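Local atomic coordinates of 3,4-dihydroxy-2-butanone 4-phosphate synthase (Acinetobacter baumannii, PDB entry 6MNZ), a protein that probably converts D-ribulose 5-phosphate to formate and 3,4-dihydroxy-2-butanone 4-phosphate, a step of riboflavin biosynthesis that depends on magnesium or manganese. Residues A[240-243]-A[244-247]; A[165-168]-A[169-173]. All blocks are in the same frame, centred on the assembly; numbering follows the deposited sequence.

The two contacts are both short turns within loops, one in each half of this two-domain chain. Contact 2 (165-173) comes first along the sequence, in the DHBP synthase half, where it joins strand 160-164 to helix 175-184. Contact 1 (240-247) follows in the half related to GTP cyclohydrolase II, between strands 235-239 and 248-253. Contact 1 and contact 2 lie on opposite sides of the chain's centre, their centres about 53 Å and their nearest atoms about 44 Å apart. They share no sheet. Contact 2 lies close to a residue predicted to be essential for catalysis and near one predicted to bind substrate, whereas contact 1 is a surface turn away from the annotated sites.

Contact 1 (A[240-243]-A[244-247]); sequences KGEP and KEGV
E242 and E245 meet across a beta turn with the backbone angles of type I, P243 and K244 occupying its two central positions. One hydrogen bond closes it: E245 N donates to E242 O at 2.8 Å, nearly straight at the hydrogen (164°), with the donor tilted out of the carbonyl plane. Beside this bond the two glutamate side chains run side by side in the same direction. E242 bends at its second torsion (chi2 87°) and runs alongside E245, which stays extended beyond CG. Their carboxylate planes are only 23° apart, and E242 OE1 lies 3.6 Å from E245 OE1. Like charges thus lie close together on an exposed surface, where solvent can probably screen them. The aliphatic parts also touch, E245 CD lying 3.8 Å from E242 CB. The pyrrolidine ring of P243 restricts phi to the value the first central position needs, while the chain of K244 leads away from the glutamate pair. Glycines flank the turn: G241 and G246 both have positive phi angles, in conformations that residues with a side chain rarely adopt. The whole loop joins strand 235-239 to strand 248-253 in the mixed sheet of the GTP cyclohydrolase II-like half. These strands are not neighbours, since 290-292 lies between them, and the turn is therefore not the tip of a simple hairpin. E245 CB rests 3.4 Å from E242 O, the same oxygen that accepts the closing bond.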
ATOM      1  N   LYS A 240      18.768   2.842  25.994  1.00 36.75           N
ATOM      2  CA  LYS A 240      20.032   3.319  26.541  1.00 47.51           C
ATOM      3  C   LYS A 240      20.064   3.001  28.027  1.00 64.11           C
ATOM      4  O   LYS A 240      19.234   3.508  28.789  1.00 69.44           O
ATOM      5  CB  LYS A 240      20.207   4.823  26.306  1.00 51.47           C
ATOM      6  CG  LYS A 240      21.469   5.424  26.922  1.00 81.06           C
ATOM      7  CD  LYS A 240      22.737   4.941  26.223  1.00 82.15           C
ATOM      8  CE  LYS A 240      23.949   5.025  27.143  1.00 74.09           C
ATOM      9  NZ  LYS A 240      25.161   5.515  26.429  1.00 85.86           N
ATOM     10  N   GLY A 241      21.091   2.279  28.450  1.00 57.42           N
ATOM     11  CA  GLY A 241      21.192   1.809  29.814  1.00 66.23           C
ATOM     12  C   GLY A 241      20.682   0.392  29.983  1.00 65.42           C
ATOM     13  O   GLY A 241      20.625  -0.406  29.046  1.00 49.00           O
ATOM     14  N   GLU A 242      20.269   0.095  31.215  1.00 69.03           N
ATOM     15  CA  GLU A 242      19.693  -1.202  31.571  1.00 58.23           C
ATOM     16  C   GLU A 242      18.374  -0.964  32.292  1.00 57.52           C
ATOM     17  O   GLU A 242      18.358  -0.736  33.511  1.00 67.69           O
ATOM     18  CB  GLU A 242      20.653  -2.013  32.440  1.00 55.52           C
ATOM     19  CG  GLU A 242      21.933  -2.429  31.732  1.00 83.18           C
ATOM     20  CD  GLU A 242      23.022  -1.372  31.814  1.00 99.62           C
ATOM     21  OE1 GLU A 242      22.798  -0.324  32.455  1.00102.32           O
ATOM     22  OE2 GLU A 242      24.123  -1.612  31.274  1.00 94.88           O
ATOM     23  N   PRO A 243      17.254  -0.934  31.563  1.00 69.63           N
ATOM     24  CA  PRO A 243      15.978  -0.558  32.202  1.00 48.17           C
ATOM     25  C   PRO A 243      15.641  -1.404  33.414  1.00 49.95           C
ATOM     26  O   PRO A 243      14.698  -1.069  34.150  1.00 53.13           O
ATOM     27  CB  PRO A 243      14.943  -0.749  31.078  1.00 41.85           C
ATOM     28  CG  PRO A 243      15.633  -1.547  30.010  1.00 48.06           C
ATOM     29  CD  PRO A 243      17.088  -1.214  30.125  1.00 53.88           C
ATOM     30  N   LYS A 244      16.295  -2.551  33.584  1.00 45.71           N
ATOM     31  CA  LYS A 244      16.027  -3.398  34.735  1.00 51.81           C
ATOM     32  C   LYS A 244      16.671  -2.887  36.017  1.00 68.31           C
ATOM     33  O   LYS A 244      16.307  -3.358  37.100  1.00 66.25           O
ATOM     34  CB  LYS A 244      16.533  -4.817  34.465  1.00 42.92           C
ATOM     35  CG  LYS A 244      16.176  -5.366  33.096  1.00 44.32           C
ATOM     36  CD  LYS A 244      16.271  -6.886  33.072  1.00 52.05           C
ATOM     37  CE  LYS A 244      15.633  -7.472  31.822  1.00 57.24           C
ATOM     38  NZ  LYS A 244      15.504  -8.955  31.903  1.00 55.32           N
ATOM     39  N   GLU A 245      17.490  -1.842  35.937  1.00 54.45           N
ATOM     40  CA  GLU A 245      18.197  -1.303  37.092  1.00 54.98           C
ATOM     41  C   GLU A 245      17.473  -0.123  37.731  1.00 63.78           C
ATOM     42  O   GLU A 245      18.099   0.639  38.478  1.00 66.21           O
ATOM     43  CB  GLU A 245      19.625  -0.930  36.690  1.00 49.68           C
ATOM     44  CG  GLU A 245      20.467  -2.161  36.363  1.00 58.39           C
ATOM     45  CD  GLU A 245      21.905  -1.832  36.021  1.00 60.66           C
ATOM     46  OE1 GLU A 245      22.242  -0.632  35.951  1.00 63.97           O
ATOM     47  OE2 GLU A 245      22.671  -2.774  35.721  1.00 64.06           O
ATOM     48  N   GLY A 246      16.212   0.109  37.371  1.00 60.20           N
ATOM     49  CA  GLY A 246      15.412   1.148  37.993  1.00 59.64           C
ATOM     50  C   GLY A 246      14.488   1.847  37.016  1.00 58.73           C
ATOM     51  O   GLY A 246      13.888   1.189  36.162  1.00 69.41           O
ATOM     52  N   VAL A 247      14.286   3.154  37.180  1.00 55.14           N
ATOM     53  CA  VAL A 247      13.275   3.858  36.397  1.00 56.30           C
ATOM     54  C   VAL A 247      13.791   4.051  34.979  1.00 54.52           C
ATOM     55  O   VAL A 247      14.979   4.322  34.762  1.00 65.21           O
ATOM     56  CB  VAL A 247      12.906   5.208  37.040  1.00 40.51           C
ATOM     57  CG1 VAL A 247      12.335   4.999  38.437  1.00 36.15           C
ATOM     58  CG2 VAL A 247      14.109   6.147  37.065  1.00 46.45           C
TER

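Contact 2 (A[165-168]-A[169-173]); sequences IIKE and DGTMA
I166 lays its CG1 branch against the thioether end of M172, with CG1 3.7 Å from M172 CE and almost as near to SD. M172 leaves the backbone pointing away from the 165-168 segment, and bends at chi2 and chi3 (-50° and -51°) curl the methyl back to I166. The two residues form a non-hydrogen-bonded antiparallel pair, flanked by A173 N to I165 O at 3.2 Å and K167 N to T171 O at 2.7 Å, the latter aligned with the carbonyl bond. Beyond them a type I turn from K167 to G170 is closed by G170 N to K167 O at 2.8 Å, the donor standing above the carbonyl plane. With G170 at positive phi, the pattern is that of a 3:5 hairpin with a G1 bulge. D169 braces it: its OD2 accepts the T171 hydroxyl OG1 on the anti side and, only weakly, T171 N, in the manner of an Asx turn. K167 runs alongside T171, its CG 3.6 Å from A173 CA, and carries NZ onward to a salt bridge with D177. On the inner side, I165 CG2 meets A173 CB at 3.8 Å. The side chain of M172 is about 4 Å from that of E164, predicted to be essential for catalysis, so the hairpin probably borders the active site. A sulfate near T171 probably comes from the crystallisation liquor. The hairpin leads from strand 160-164 into helix 175-184: I165 and A173 both pack on L178 of that helix, while backbone bonds tie I165 to G31 of strand 31-36 and I166 to A52 at the end of helix 42-52.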
ATOM      1  N   ILE A 165     -27.362  -4.528  14.053  1.00 33.70           N
ATOM      2  CA  ILE A 165     -28.572  -4.238  14.818  1.00 37.99           C
ATOM      3  C   ILE A 165     -29.107  -2.891  14.349  1.00 31.77           C
ATOM      4  O   ILE A 165     -28.504  -1.843  14.609  1.00 29.19           O
ATOM      5  CB  ILE A 165     -28.297  -4.246  16.327  1.00 32.84           C
ATOM      6  CG1 ILE A 165     -27.924  -5.660  16.782  1.00 28.87           C
ATOM      7  CG2 ILE A 165     -29.517  -3.747  17.100  1.00 40.66           C
ATOM      8  CD1 ILE A 165     -27.382  -5.741  18.199  1.00 28.12           C
ATOM      9  N   ILE A 166     -30.223  -2.918  13.625  1.00 30.09           N
ATOM     10  CA  ILE A 166     -30.829  -1.726  13.044  1.00 39.91           C
ATOM     11  C   ILE A 166     -32.083  -1.393  13.840  1.00 27.36           C
ATOM     12  O   ILE A 166     -32.936  -2.262  14.059  1.00 33.51           O
ATOM     13  CB  ILE A 166     -31.161  -1.927  11.555  1.00 35.83           C
ATOM     14  CG1 ILE A 166     -29.956  -2.503  10.807  1.00 38.59           C
ATOM     15  CG2 ILE A 166     -31.589  -0.610  10.923  1.00 29.56           C
ATOM     16  CD1 ILE A 166     -30.237  -2.834   9.354  1.00 39.07           C
ATOM     17  N   LYS A 167     -32.213  -0.130  14.238  1.00 28.44           N
ATOM     18  CA  LYS A 167     -33.370   0.290  15.016  1.00 34.57           C
ATOM     19  C   LYS A 167     -34.658  -0.002  14.257  1.00 35.88           C
ATOM     20  O   LYS A 167     -34.684  -0.058  13.024  1.00 39.57           O
ATOM     21  CB  LYS A 167     -33.275   1.781  15.342  1.00 31.25           C
ATOM     22  CG  LYS A 167     -32.125   2.128  16.282  1.00 30.81           C
ATOM     23  CD  LYS A 167     -32.018   3.629  16.514  1.00 34.32           C
ATOM     24  CE  LYS A 167     -33.303   4.199  17.093  1.00 30.26           C
ATOM     25  NZ  LYS A 167     -33.087   5.503  17.770  1.00 32.93           N
ATOM     26  N   GLU A 168     -35.739  -0.201  15.015  1.00 40.05           N
ATOM     27  CA  GLU A 168     -37.078  -0.109  14.442  1.00 40.33           C
ATOM     28  C   GLU A 168     -37.222   1.140  13.582  1.00 34.97           C
ATOM     29  O   GLU A 168     -37.662   1.057  12.429  1.00 33.97           O
ATOM     30  CB  GLU A 168     -38.121  -0.113  15.562  1.00 48.51           C
ATOM     31  CG  GLU A 168     -39.560  -0.222  15.084  1.00 63.13           C
ATOM     32  CD  GLU A 168     -40.557   0.245  16.128  1.00 63.29           C
ATOM     33  OE1 GLU A 168     -40.344   1.330  16.708  1.00 59.31           O
ATOM     34  OE2 GLU A 168     -41.645  -0.363  16.218  1.00 81.56           O
ATOM     35  N   ASP A 169     -36.645   2.254  14.040  1.00 41.56           N
ATOM     36  CA  ASP A 169     -36.658   3.493  13.272  1.00 41.48           C
ATOM     37  C   ASP A 169     -36.136   3.308  11.855  1.00 41.34           C
ATOM     38  O   ASP A 169     -36.534   4.056  10.954  1.00 35.39           O
ATOM     39  CB  ASP A 169     -35.827   4.551  14.006  1.00 40.32           C
ATOM     40  CG  ASP A 169     -35.488   5.735  13.134  1.00 39.28           C
ATOM     41  OD1 ASP A 169     -36.275   6.703  13.136  1.00 78.62           O
ATOM     42  OD2 ASP A 169     -34.321   5.823  12.702  1.00 37.75           O
ATOM     43  N   GLY A 170     -35.328   2.277  11.614  1.00 48.77           N
ATOM     44  CA  GLY A 170     -34.704   2.062  10.329  1.00 40.42           C
ATOM     45  C   GLY A 170     -33.286   2.577  10.223  1.00 43.19           C
ATOM     46  O   GLY A 170     -32.605   2.269   9.236  1.00 31.28           O
ATOM     47  N   THR A 171     -32.816   3.325  11.214  1.00 45.34           N
ATOM     48  CA  THR A 171     -31.429   3.754  11.292  1.00 29.55           C
ATOM     49  C   THR A 171     -30.645   2.826  12.213  1.00 27.95           C
ATOM     50  O   THR A 171     -31.181   1.866  12.772  1.00 35.77           O
ATOM     51  CB  THR A 171     -31.339   5.202  11.789  1.00 30.99           C
ATOM     52  OG1 THR A 171     -31.888   5.293  13.109  1.00 29.87           O
ATOM     53  CG2 THR A 171     -32.098   6.142  10.858  1.00 41.66           C
ATOM     54  N   MET A 172     -29.332   3.039  12.248  1.00 31.25           N
ATOM     55  CA  MET A 172     -28.430   2.120  12.925  1.00 35.60           C
ATOM     56  C   MET A 172     -28.468   2.358  14.430  1.00 37.33           C
ATOM     57  O   MET A 172     -28.384   3.501  14.891  1.00 31.03           O
ATOM     58  CB  MET A 172     -27.004   2.287  12.400  1.00 37.30           C
ATOM     59  CG  MET A 172     -26.842   1.986  10.918  1.00 29.06           C
ATOM     60  SD  MET A 172     -27.552   0.406  10.414  1.00 28.09           S
ATOM     61  CE  MET A 172     -26.812  -0.709  11.601  1.00 26.84           C
ATOM     62  N   ALA A 173     -28.715   1.291  15.184  1.00 35.04           N
ATOM     63  CA  ALA A 173     -28.666   1.363  16.638  1.00 35.44           C
ATOM     64  C   ALA A 173     -27.278   1.777  17.108  1.00 36.15           C
ATOM     65  O   ALA A 173     -26.280   1.135  16.768  1.00 33.24           O
ATOM     66  CB  ALA A 173     -29.048   0.010  17.237  1.00 45.75           C
TER